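Side-chain contacts in putative dehydratase (Mesorhizobium loti, PDB 2POZ), which is of unproven function but probably acts as a lyase, being an octameric member of the mandelate racemase and muconate lactonizing enzyme family: residues Ala49-Ile52 against Lys53-Glu57; Gly209-Thr212 against Asp213-Ile216; Ile216-Cys219 against Arg220-Glu224; Gly286-Glu289 against Thr290-Ile293; Asn374-Pro377 against Tyr378-Ala381. All blocks are in the same frame, centred on the assembly; numbering follows the deposited sequence.

Contact 1: residues Ala49-Ile52 against Lys53-Glu57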
loop_
_atom_site.group_PDB
_atom_site.type_symbol
_atom_site.label_atom_id
_atom_site.label_comp_id
_atom_site.label_asym_id
_atom_site.label_seq_id
_atom_site.Cartn_x
_atom_site.Cartn_y
_atom_site.Cartn_z
ATOM N N ALA A 49 11.495 -34.411 22.337
ATOM C CA ALA A 49 12.213 -34.956 23.492
ATOM C C ALA A 49 13.696 -34.579 23.399
ATOM O O ALA A 49 14.309 -34.178 24.387
ATOM C CB ALA A 49 12.065 -36.479 23.538
ATOM N N GLY A 50 14.262 -34.717 22.202
ATOM C CA GLY A 50 15.661 -34.379 21.994
ATOM C C GLY A 50 15.950 -32.904 22.245
ATOM O O GLY A 50 16.998 -32.547 22.798
HETATM N N MSE A 51 15.019 -32.042 21.847
HETATM C CA MSE A 51 15.194 -30.603 22.026
HETATM C C MSE A 51 15.208 -30.225 23.498
HETATM O O MSE A 51 16.040 -29.437 23.927
HETATM C CB MSE A 51 14.092 -29.819 21.316
HETATM C CG MSE A 51 14.264 -28.303 21.428
HETATM SE SE MSE A 51 15.925 -27.656 20.630
HETATM C CE MSE A 51 17.153 -27.874 22.085
ATOM N N ILE A 52 14.285 -30.777 24.274
ATOM C CA ILE A 52 14.255 -30.465 25.692
ATOM C C ILE A 52 15.583 -30.893 26.319
ATOM O O ILE A 52 16.142 -30.178 27.149
ATOM C CB ILE A 52 13.083 -31.161 26.391
ATOM C CG1 ILE A 52 11.763 -30.644 25.797
ATOM C CG2 ILE A 52 13.135 -30.890 27.910
ATOM C CD1 ILE A 52 10.533 -31.325 26.363
ATOM N N LYS A 53 16.088 -32.051 25.906
ATOM C CA LYS A 53 17.363 -32.561 26.413
ATOM C C LYS A 53 18.507 -31.585 26.115
ATOM O O LYS A 53 19.269 -31.223 27.016
ATOM C CB LYS A 53 17.676 -33.924 25.780
ATOM C CG LYS A 53 18.976 -34.560 26.255
ATOM C CD LYS A 53 19.193 -35.907 25.572
ATOM C CE LYS A 53 20.415 -36.635 26.125
ATOM N NZ LYS A 53 21.678 -35.901 25.852
ATOM N N ASP A 54 18.620 -31.162 24.858
ATOM C CA ASP A 54 19.684 -30.235 24.460
ATOM C C ASP A 54 19.566 -28.901 25.185
ATOM O O ASP A 54 20.563 -28.351 25.652
ATOM C CB ASP A 54 19.666 -29.993 22.946
ATOM C CG ASP A 54 20.011 -31.245 22.140
ATOM O OD1 ASP A 54 20.652 -32.162 22.694
ATOM O OD2 ASP A 54 19.653 -31.304 20.940
ATOM N N LEU A 55 18.347 -28.379 25.268
ATOM C CA LEU A 55 18.105 -27.111 25.954
ATOM C C LEU A 55 18.457 -27.223 27.435
ATOM O O LEU A 55 19.127 -26.350 28.001
ATOM C CB LEU A 55 16.631 -26.695 25.815
ATOM C CG LEU A 55 16.162 -26.115 24.472
ATOM C CD1 LEU A 55 14.639 -25.976 24.480
ATOM C CD2 LEU A 55 16.837 -24.750 24.223
ATOM N N SER A 56 18.012 -28.304 28.062
ATOM C CA SER A 56 18.275 -28.496 29.486
ATOM C C SER A 56 19.757 -28.594 29.815
ATOM O O SER A 56 20.226 -27.953 30.753
ATOM C CB SER A 56 17.561 -29.751 29.995
ATOM O OG SER A 56 16.158 -29.611 29.885
ATOM N N GLU A 57 20.489 -29.392 29.043
ATOM C CA GLU A 57 21.915 -29.586 29.286
ATOM C C GLU A 57 22.716 -28.318 29.046
ATOM O O GLU A 57 23.722 -28.069 29.709
ATOM C CB GLU A 57 22.453 -30.721 28.405
ATOM C CG GLU A 57 21.660 -32.021 28.550
ATOM C CD GLU A 57 22.310 -33.209 27.863
ATOM O OE1 GLU A 57 22.799 -33.059 26.727
ATOM O OE2 GLU A 57 22.319 -34.305 28.461
#
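Ile52 and Ser56 meet one turn apart on helix 45-59, and a single carbonyl serves both polar groups of the serine. Ser56 N gives its helical bond to Ile52 O at 2.8 Å, and the hydroxyl Ser56 OG donates to the same Ile52 O, also at 2.8 Å, from the other face of the carbonyl plane. The hydroxyl stands 38° out of that plane. What brings it there is the first torsion of Ser56 (chi1 -63°), which folds OG beside its own backbone N and back along the helix.

Another side of the helix is apolar. Selenomethionine Met51 doubles back at chi2 and chi3, and its CG lies 3.9 Å from Leu55 CD1, while SE is 4.1 Å from Leu55 CG. The terminal methyl is modelled too near Leu55 for its exact position to be trusted. Swapping Leu55 for an alanine here would probably open a gap beside the Met51 chain and leave its end freer to turn. Beyond this pair lie Ile89, Ile93 and Ile96 of helix 87-108, and Val43 of the second subunit.

A third side is charged: Lys53 runs out extended until a bend at its last torsion brings NZ to 3.1 Å from Glu57 OE2, a salt bridge with weak bonds to both carboxylate oxygens. Asp54 turns instead to the second subunit, its OD1 hydrogen-bonded to Thr46 there. Met51, Ile52 and Leu55 thus give the helix its apolar packing on helix 87-108 and the sheet, while the double grip on Ile52 O gives the buried Ser56 hydroxyl a partner and Asp54 carries its polar end across the interface.

Contact 2: residues Gly209-Thr212 against Asp213-Ile216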
loop_
_atom_site.group_PDB
_atom_site.type_symbol
_atom_site.label_atom_id
_atom_site.label_comp_id
_atom_site.label_asym_id
_atom_site.label_seq_id
_atom_site.Cartn_x
_atom_site.Cartn_y
_atom_site.Cartn_z
ATOM N N GLY A 209 -6.522 -26.868 4.319
ATOM C CA GLY A 209 -7.408 -26.779 3.172
ATOM C C GLY A 209 -6.854 -27.259 1.842
ATOM O O GLY A 209 -5.978 -28.119 1.774
ATOM N N LEU A 210 -7.386 -26.687 0.772
ATOM C CA LEU A 210 -6.980 -27.026 -0.581
ATOM C C LEU A 210 -6.333 -25.775 -1.165
ATOM O O LEU A 210 -5.791 -24.956 -0.424
ATOM C CB LEU A 210 -8.218 -27.396 -1.398
ATOM C CG LEU A 210 -9.210 -28.347 -0.724
ATOM C CD1 LEU A 210 -10.437 -28.489 -1.616
ATOM C CD2 LEU A 210 -8.558 -29.700 -0.468
ATOM N N THR A 211 -6.370 -25.632 -2.487
ATOM C CA THR A 211 -5.832 -24.428 -3.101
ATOM C C THR A 211 -6.867 -23.349 -2.790
ATOM O O THR A 211 -8.017 -23.658 -2.462
ATOM C CB THR A 211 -5.638 -24.582 -4.627
ATOM O OG1 THR A 211 -6.777 -25.232 -5.207
ATOM C CG2 THR A 211 -4.392 -25.408 -4.911
ATOM N N THR A 212 -6.458 -22.092 -2.886
ATOM C CA THR A 212 -7.324 -20.968 -2.560
ATOM C C THR A 212 -8.701 -20.993 -3.200
ATOM O O THR A 212 -9.710 -20.883 -2.502
ATOM C CB THR A 212 -6.620 -19.641 -2.897
ATOM O OG1 THR A 212 -5.381 -19.582 -2.179
ATOM C CG2 THR A 212 -7.481 -18.451 -2.479
ATOM N N ASP A 213 -8.745 -21.146 -4.517
ATOM C CA ASP A 213 -10.017 -21.165 -5.230
ATOM C C ASP A 213 -11.009 -22.215 -4.700
ATOM O O ASP A 213 -12.148 -21.882 -4.360
ATOM C CB ASP A 213 -9.765 -21.358 -6.736
ATOM C CG ASP A 213 -8.930 -22.609 -7.057
ATOM O OD1 ASP A 213 -8.241 -23.144 -6.158
ATOM O OD2 ASP A 213 -8.956 -23.051 -8.227
ATOM N N GLU A 214 -10.576 -23.469 -4.608
ATOM C CA GLU A 214 -11.456 -24.524 -4.132
ATOM C C GLU A 214 -11.825 -24.366 -2.661
ATOM O O GLU A 214 -12.918 -24.744 -2.249
ATOM C CB GLU A 214 -10.826 -25.897 -4.376
ATOM C CG GLU A 214 -10.759 -26.305 -5.841
ATOM C CD GLU A 214 -12.110 -26.218 -6.544
ATOM O OE1 GLU A 214 -13.131 -26.649 -5.963
ATOM O OE2 GLU A 214 -12.150 -25.720 -7.689
ATOM N N THR A 215 -10.925 -23.791 -1.866
ATOM C CA THR A 215 -11.213 -23.593 -0.451
ATOM C C THR A 215 -12.329 -22.561 -0.296
ATOM O O THR A 215 -13.256 -22.742 0.493
ATOM C CB THR A 215 -9.965 -23.125 0.319
ATOM O OG1 THR A 215 -9.024 -24.204 0.393
ATOM C CG2 THR A 215 -10.343 -22.678 1.723
ATOM N N ILE A 216 -12.236 -21.478 -1.056
ATOM C CA ILE A 216 -13.252 -20.434 -1.014
ATOM C C ILE A 216 -14.582 -21.061 -1.439
ATOM O O ILE A 216 -15.605 -20.876 -0.786
ATOM C CB ILE A 216 -12.887 -19.284 -1.975
ATOM C CG1 ILE A 216 -11.696 -18.503 -1.415
ATOM C CG2 ILE A 216 -14.087 -18.360 -2.181
ATOM C CD1 ILE A 216 -11.143 -17.472 -2.371
HETATM O O HOH W 1 -6.659 -22.819 0.984
#
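Thr215 reaches back from the first turn of helix 212-222 to Leu210 in the loop before it; the two belong to a beta-alpha unit of the barrel domain, following strand 201-205. Starting at its root, Thr215 CB rests 3.4 Å from Thr211 O, the carbonyl that also accepts the backbone bond from Thr215 N. The first torsion (chi1 -70°) sets OG1 beside its own backbone N and aims it at the loop, where it accepts a bond from Leu210 N at 3.0 Å. Its CG2 branch stands anti to that N, and the side chain packs on Leu206 and Pro233. Gly209 has a positive phi of 65°, and a CB there would crowd this hydroxyl.

Thr211 occupies the N-cap position, yet its side chain makes no capping bond. Instead Thr211 OG1 donates to Asp213 OD1 at 2.7 Å, meeting the oxygen nearly head-on. Asp213 is folded between its own N and carbonyl carbon (chi1 55°), which holds OD1 at the helix start, where Glu214 N adds a weak bond.

The flanks are apolar: Leu210 CD1 lies against Glu214 CB, and Thr212 CG2 runs alongside Ile216 CD1 at 3.8 Å. The outer polar tips belong to the octamer, since Asp213 OD2 and Glu214 OE2 both form salt bridges with Arg303 of the third subunit, and Thr212 OG1 bonds to Asn301 there. That arginine and the helix start would probably favour the Asp213 charge.

At the tip, Thr215 OG1 donates to a water oxygen 2.8 Å away, and that water in turn donates to Leu210 O at 2.7 Å.

Contact 3: residues Ile216-Cys219 against Arg220-Glu224; sequences IRFC and RKIGE
Arg220 lies alongside Ile216, one turn earlier on the helix, and both side chains point the same way. Its extended chain carries the guanidinium over the methyl Ile216 CG2, which sits under the centre of the flat group, 3.5 Å from Arg220 CZ. That leaves the nitrogens at the rim of the plane to look elsewhere, and Arg220 NH2 makes a weak bond to Gln248. The backbone keeps the pair in step through Arg220 N to Ile216 O at 3.0 Å.

Lys221 follows with an amide bond to Arg217 O. Its CB grazes Phe218 O, but the chain then leads off to a cation-pi contact with Tyr186.

Ile222 supplies the main apolar contact. With CG1 tucked between its backbone N and carbonyl carbon (chi1 64°), the other branch, CG2, comes over one face of the Phe218 ring, 4.2 Å from the centroid and 21° off the normal: a CH-pi contact displaced toward the CZ rim. CG1 itself stays by the backbone, 3.5 Å from Cys219 O. Gly223 N then gives a weak bond to Arg220 O.

This is the later part of helix 212-222, in the beta-alpha-beta crossover between strands 201-205 and 227-231. Phe218 packs on Ala185 and Val189 of the neighbouring helix 179-196, while Cys219 settles on Leu206, Ile249 and Leu251.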
loop_
_atom_site.group_PDB
_atom_site.type_symbol
_atom_site.label_atom_id
_atom_site.label_comp_id
_atom_site.label_asym_id
_atom_site.label_seq_id
_atom_site.Cartn_x
_atom_site.Cartn_y
_atom_site.Cartn_z
ATOM N N ILE A 216 -12.236 -21.478 -1.056
ATOM C CA ILE A 216 -13.252 -20.434 -1.014
ATOM C C ILE A 216 -14.582 -21.061 -1.439
ATOM O O ILE A 216 -15.605 -20.876 -0.786
ATOM C CB ILE A 216 -12.887 -19.284 -1.975
ATOM C CG1 ILE A 216 -11.696 -18.503 -1.415
ATOM C CG2 ILE A 216 -14.087 -18.360 -2.181
ATOM C CD1 ILE A 216 -11.143 -17.472 -2.371
ATOM N N ARG A 217 -14.550 -21.824 -2.525
ATOM C CA ARG A 217 -15.752 -22.484 -3.017
ATOM C C ARG A 217 -16.388 -23.352 -1.928
ATOM O O ARG A 217 -17.592 -23.283 -1.704
ATOM C CB ARG A 217 -15.415 -23.337 -4.240
ATOM C CG ARG A 217 -16.562 -24.209 -4.747
ATOM C CD ARG A 217 -16.173 -24.878 -6.053
ATOM N NE ARG A 217 -16.413 -24.001 -7.197
ATOM C CZ ARG A 217 -15.610 -23.883 -8.251
ATOM N NH1 ARG A 217 -14.482 -24.580 -8.328
ATOM N NH2 ARG A 217 -15.947 -23.067 -9.238
ATOM N N PHE A 218 -15.575 -24.153 -1.243
ATOM C CA PHE A 218 -16.081 -25.031 -0.186
ATOM C C PHE A 218 -16.672 -24.264 1.004
ATOM O O PHE A 218 -17.722 -24.636 1.523
ATOM C CB PHE A 218 -14.969 -25.965 0.307
ATOM C CG PHE A 218 -15.422 -26.959 1.345
ATOM C CD1 PHE A 218 -16.249 -28.024 0.997
ATOM C CD2 PHE A 218 -15.026 -26.832 2.671
ATOM C CE1 PHE A 218 -16.671 -28.949 1.962
ATOM C CE2 PHE A 218 -15.444 -27.752 3.642
ATOM C CZ PHE A 218 -16.264 -28.808 3.287
ATOM N N CYS A 219 -16.004 -23.196 1.433
ATOM C CA CYS A 219 -16.492 -22.411 2.563
ATOM C C CYS A 219 -17.825 -21.736 2.238
ATOM O O CYS A 219 -18.694 -21.600 3.099
ATOM C CB CYS A 219 -15.449 -21.367 2.969
ATOM S SG CYS A 219 -13.949 -22.104 3.695
ATOM N N ARG A 220 -17.981 -21.303 0.997
ATOM C CA ARG A 220 -19.232 -20.673 0.604
ATOM C C ARG A 220 -20.342 -21.722 0.589
ATOM O O ARG A 220 -21.472 -21.442 0.974
ATOM C CB ARG A 220 -19.093 -20.028 -0.777
ATOM C CG ARG A 220 -18.298 -18.725 -0.755
ATOM C CD ARG A 220 -18.096 -18.166 -2.161
ATOM N NE ARG A 220 -17.453 -16.857 -2.121
ATOM C CZ ARG A 220 -16.785 -16.324 -3.138
ATOM N NH1 ARG A 220 -16.673 -16.994 -4.278
ATOM N NH2 ARG A 220 -16.215 -15.129 -3.009
ATOM N N LYS A 221 -20.012 -22.934 0.155
ATOM C CA LYS A 221 -21.006 -23.995 0.100
ATOM C C LYS A 221 -21.534 -24.358 1.478
ATOM O O LYS A 221 -22.737 -24.558 1.636
ATOM C CB LYS A 221 -20.426 -25.239 -0.575
ATOM C CG LYS A 221 -21.466 -26.287 -0.966
ATOM C CD LYS A 221 -20.837 -27.378 -1.828
ATOM C CE LYS A 221 -21.857 -28.442 -2.231
ATOM N NZ LYS A 221 -23.004 -27.871 -3.004
ATOM N N ILE A 222 -20.658 -24.427 2.481
ATOM C CA ILE A 222 -21.106 -24.796 3.823
ATOM C C ILE A 222 -21.625 -23.628 4.657
ATOM O O ILE A 222 -22.143 -23.832 5.755
ATOM C CB ILE A 222 -19.991 -25.507 4.640
ATOM C CG1 ILE A 222 -18.805 -24.560 4.874
ATOM C CG2 ILE A 222 -19.549 -26.769 3.912
ATOM C CD1 ILE A 222 -17.759 -25.096 5.865
ATOM N N GLY A 223 -21.492 -22.412 4.133
ATOM C CA GLY A 223 -21.944 -21.237 4.860
ATOM C C GLY A 223 -23.389 -21.300 5.325
ATOM O O GLY A 223 -23.742 -20.741 6.362
ATOM N N GLU A 224 -24.219 -21.994 4.557
ATOM C CA GLU A 224 -25.637 -22.136 4.863
ATOM C C GLU A 224 -25.888 -23.138 5.991
ATOM O O GLU A 224 -27.012 -23.275 6.470
ATOM C CB GLU A 224 -26.391 -22.570 3.601
ATOM C CG GLU A 224 -26.302 -21.576 2.425
ATOM C CD GLU A 224 -24.868 -21.285 1.972
ATOM O OE1 GLU A 224 -24.084 -22.243 1.773
ATOM O OE2 GLU A 224 -24.524 -20.094 1.804
#

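Contact 4: residues Gly286-Glu289 against Thr290-Ile293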
loop_
_atom_site.group_PDB
_atom_site.type_symbol
_atom_site.label_atom_id
_atom_site.label_comp_id
_atom_site.label_asym_id
_atom_site.label_seq_id
_atom_site.Cartn_x
_atom_site.Cartn_y
_atom_site.Cartn_z
ATOM N N GLY A 286 5.113 -20.906 25.674
ATOM C CA GLY A 286 4.920 -21.079 27.102
ATOM C C GLY A 286 3.705 -20.321 27.593
ATOM O O GLY A 286 2.967 -19.742 26.796
ATOM N N LEU A 287 3.499 -20.320 28.905
ATOM C CA LEU A 287 2.355 -19.650 29.509
ATOM C C LEU A 287 2.400 -18.128 29.440
ATOM O O LEU A 287 1.433 -17.496 29.040
ATOM C CB LEU A 287 2.206 -20.073 30.969
ATOM C CG LEU A 287 1.555 -21.422 31.255
ATOM C CD1 LEU A 287 1.617 -21.694 32.754
ATOM C CD2 LEU A 287 0.107 -21.405 30.771
HETATM N N MSE A 288 3.511 -17.535 29.844
HETATM C CA MSE A 288 3.615 -16.080 29.806
HETATM C C MSE A 288 3.672 -15.587 28.360
HETATM O O MSE A 288 3.030 -14.598 28.021
HETATM C CB MSE A 288 4.846 -15.609 30.585
HETATM C CG MSE A 288 5.083 -14.095 30.534
HETATM SE SE MSE A 288 3.561 -13.028 31.096
HETATM C CE MSE A 288 3.971 -12.893 33.004
ATOM N N GLU A 289 4.424 -16.277 27.507
ATOM C CA GLU A 289 4.507 -15.879 26.105
ATOM C C GLU A 289 3.095 -15.903 25.494
ATOM O O GLU A 289 2.716 -15.005 24.746
ATOM C CB GLU A 289 5.438 -16.827 25.342
ATOM C CG GLU A 289 5.633 -16.500 23.858
ATOM C CD GLU A 289 6.303 -15.144 23.621
ATOM O OE1 GLU A 289 7.004 -14.643 24.531
ATOM O OE2 GLU A 289 6.141 -14.592 22.512
ATOM N N THR A 290 2.307 -16.919 25.827
ATOM C CA THR A 290 0.958 -16.996 25.288
ATOM C C THR A 290 0.075 -15.905 25.889
ATOM O O THR A 290 -0.784 -15.353 25.205
ATOM C CB THR A 290 0.342 -18.385 25.518
ATOM O OG1 THR A 290 1.151 -19.368 24.855
ATOM C CG2 THR A 290 -1.074 -18.450 24.931
ATOM N N LYS A 291 0.287 -15.586 27.165
ATOM C CA LYS A 291 -0.483 -14.515 27.781
ATOM C C LYS A 291 -0.164 -13.214 27.016
ATOM O O LYS A 291 -1.063 -12.410 26.738
ATOM C CB LYS A 291 -0.117 -14.352 29.261
ATOM C CG LYS A 291 -0.788 -13.150 29.928
ATOM C CD LYS A 291 -0.456 -13.058 31.419
ATOM C CE LYS A 291 -1.014 -11.770 32.024
ATOM N NZ LYS A 291 -2.481 -11.595 31.771
ATOM N N LYS A 292 1.109 -13.023 26.669
ATOM C CA LYS A 292 1.535 -11.834 25.918
ATOM C C LYS A 292 0.887 -11.831 24.535
ATOM O O LYS A 292 0.420 -10.790 24.057
ATOM C CB LYS A 292 3.055 -11.808 25.768
ATOM C CG LYS A 292 3.791 -11.589 27.089
ATOM C CD LYS A 292 5.283 -11.800 26.944
ATOM C CE LYS A 292 6.007 -11.406 28.221
ATOM N NZ LYS A 292 7.452 -11.723 28.123
ATOM N N ILE A 293 0.870 -12.996 23.892
ATOM C CA ILE A 293 0.252 -13.122 22.581
ATOM C C ILE A 293 -1.235 -12.746 22.674
ATOM O O ILE A 293 -1.746 -12.023 21.830
ATOM C CB ILE A 293 0.398 -14.565 22.040
ATOM C CG1 ILE A 293 1.859 -14.827 21.673
ATOM C CG2 ILE A 293 -0.521 -14.788 20.827
ATOM C CD1 ILE A 293 2.150 -16.254 21.284
HETATM O O HOH W 2 7.675 -14.763 27.298
#
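Thr290 and Gly286 form the N-terminal turn of helix 287-298, in the beta-alpha-beta unit between strands 276-277 and 303-304 of the barrel domain. Hydrogen bonds come first. Gly286 O is gripped twice, by Thr290 OG1 at 2.7 Å and by Thr290 N at 3.1 Å. The amide comes in well above the carbonyl plane, the hydroxyl much nearer to it. Gly286 is the N-cap residue, with backbone angles that call for glycine, and the next two amides, Leu287 N and Met288 N, bond to the carboxylate of Glu97.

Apolar packing involves selenomethionine Met288. Its bent chain places CG 3.7 Å from Lys292 CE and SE 4.0 Å from Lys291 CD, so the lysines use their methylenes here.

Polar tips make up the rest: Lys292 NZ pairs with Glu69 of its own chain and Glu289 OE2 with Arg262; Lys291 NZ bonds to Asn324 of its own chain and forms a salt bridge with Glu69 of the fourth subunit. A leucine in place of Lys292 would probably leave the same-chain Glu69 carboxylate without this mate.

Glu289 and Lys292 meet through water, which donates to Glu289 OE1 at 2.8 Å and accepts from Lys292 NZ at 3.2 Å.

Contact 5: residues Asn374-Pro377 against Tyr378-Ala381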
loop_
_atom_site.group_PDB
_atom_site.type_symbol
_atom_site.label_atom_id
_atom_site.label_comp_id
_atom_site.label_asym_id
_atom_site.label_seq_id
_atom_site.Cartn_x
_atom_site.Cartn_y
_atom_site.Cartn_z
ATOM N N ASN A 374 3.433 -43.583 36.919
ATOM C CA ASN A 374 2.882 -43.707 35.572
ATOM C C ASN A 374 3.772 -43.190 34.446
ATOM O O ASN A 374 3.691 -43.679 33.322
ATOM C CB ASN A 374 1.515 -43.030 35.501
ATOM C CG ASN A 374 0.443 -43.830 36.211
ATOM O OD1 ASN A 374 0.710 -44.925 36.707
ATOM N ND2 ASN A 374 -0.774 -43.296 36.259
ATOM N N ILE A 375 4.626 -42.213 34.740
ATOM C CA ILE A 375 5.490 -41.666 33.702
ATOM C C ILE A 375 6.929 -42.177 33.752
ATOM O O ILE A 375 7.637 -42.144 32.744
ATOM C CB ILE A 375 5.521 -40.119 33.753
ATOM C CG1 ILE A 375 6.154 -39.649 35.067
ATOM C CG2 ILE A 375 4.106 -39.561 33.597
ATOM C CD1 ILE A 375 6.309 -38.151 35.175
ATOM N N GLU A 376 7.363 -42.647 34.920
ATOM C CA GLU A 376 8.724 -43.151 35.076
ATOM C C GLU A 376 9.124 -44.183 34.013
ATOM O O GLU A 376 10.257 -44.170 33.535
ATOM C CB GLU A 376 8.906 -43.733 36.481
ATOM C CG GLU A 376 10.329 -44.156 36.820
ATOM C CD GLU A 376 11.346 -43.039 36.638
ATOM O OE1 GLU A 376 10.997 -41.856 36.868
ATOM O OE2 GLU A 376 12.504 -43.350 36.279
ATOM N N PRO A 377 8.200 -45.088 33.626
ATOM C CA PRO A 377 8.530 -46.093 32.610
ATOM C C PRO A 377 8.882 -45.453 31.266
ATOM O O PRO A 377 9.510 -46.080 30.411
ATOM C CB PRO A 377 7.249 -46.925 32.509
ATOM C CG PRO A 377 6.665 -46.820 33.875
ATOM C CD PRO A 377 6.869 -45.348 34.201
ATOM N N TYR A 378 8.480 -44.199 31.092
ATOM C CA TYR A 378 8.722 -43.494 29.843
ATOM C C TYR A 378 9.874 -42.484 29.894
ATOM O O TYR A 378 10.068 -41.692 28.962
ATOM C CB TYR A 378 7.414 -42.835 29.400
ATOM C CG TYR A 378 6.325 -43.862 29.160
ATOM C CD1 TYR A 378 6.367 -44.710 28.049
ATOM C CD2 TYR A 378 5.294 -44.044 30.087
ATOM C CE1 TYR A 378 5.407 -45.719 27.869
ATOM C CE2 TYR A 378 4.339 -45.046 29.917
ATOM C CZ TYR A 378 4.403 -45.878 28.808
ATOM O OH TYR A 378 3.461 -46.873 28.656
ATOM N N LEU A 379 10.644 -42.529 30.979
ATOM C CA LEU A 379 11.799 -41.651 31.131
ATOM C C LEU A 379 12.638 -41.840 29.879
ATOM O O LEU A 379 13.008 -42.957 29.549
ATOM C CB LEU A 379 12.609 -42.056 32.367
ATOM C CG LEU A 379 13.830 -41.202 32.718
ATOM C CD1 LEU A 379 13.396 -39.753 33.004
ATOM C CD2 LEU A 379 14.527 -41.805 33.940
ATOM N N TRP A 380 12.941 -40.748 29.186
ATOM C CA TRP A 380 13.708 -40.804 27.946
ATOM C C TRP A 380 15.123 -40.239 28.115
ATOM O O TRP A 380 16.051 -40.636 27.417
ATOM C CB TRP A 380 12.962 -40.017 26.867
ATOM C CG TRP A 380 13.510 -40.151 25.480
ATOM C CD1 TRP A 380 13.274 -41.172 24.592
ATOM C CD2 TRP A 380 14.342 -39.207 24.795
ATOM N NE1 TRP A 380 13.904 -40.910 23.398
ATOM C CE2 TRP A 380 14.566 -39.711 23.495
ATOM C CE3 TRP A 380 14.916 -37.976 25.153
ATOM C CZ2 TRP A 380 15.340 -39.029 22.549
ATOM C CZ3 TRP A 380 15.681 -37.299 24.218
ATOM C CH2 TRP A 380 15.887 -37.828 22.925
ATOM N N ALA A 381 15.283 -39.297 29.033
ATOM C CA ALA A 381 16.596 -38.717 29.285
ATOM C C ALA A 381 16.595 -37.995 30.618
ATOM O O ALA A 381 15.558 -37.499 31.061
ATOM C CB ALA A 381 16.984 -37.748 28.157
#
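The Tyr378 ring has Pro377 CB over one face, 4.2 Å above its plane and shifted toward the rim, where Tyr378 CD2 is the nearest ring atom. At the ring's edge, in its plane, lies a carbonyl: Asn374 O stands 3.6 Å from Tyr378 CD2 and about as far from CE2. The first torsion (chi1 -61°) sets the ring beside its own backbone N and turns it back toward Asn374, bringing that edge to the oxygen. Beyond the pair, Tyr378 also packs on Leu13 and Lys14, while Asn374 ND2 bonds to Glu345 O.

Two backbone bonds tighten the turn. Tyr378 N reaches Ile375 O at 2.8 Å, and Leu379 N reaches Glu376 O at 3.1 Å, the latter donor standing 63° out of the carbonyl plane, as suits such a tight three-residue step. Next to it Glu376 and Leu379 lie side by side, with Glu376 OE2 3.5 Å from the methyl Leu379 CD2.

The chain thus leaves helix 372-375 through a 3-10 turn and enters strand 379-383, antiparallel to strand 5-12 and outermost, within this chain, in the N-terminal domain sheet. Trp380 and Ala381 both face Ile10, forming a classic beta bulge.

How the contacts relate
All five contacts are local, each spanning about one turn, so none closes a long loop and none nests in or crosses another. From the N terminus, contact 1 comes first, on helix 45-59 of the N-terminal domain. Contacts 2 and 3 follow in the barrel domain and share Ile216: one starts helix 212-222, the other carries it onward. Contact 4 begins helix 287-298 of that domain, its centre about 32 Å from that of contact 2. Contact 5 then brings the chain back to the N-terminal sheet, where it touches contact 1: Trp380 CZ3 lies 3.4 Å from Ala49 O, tying the C-terminal strand to the early helix.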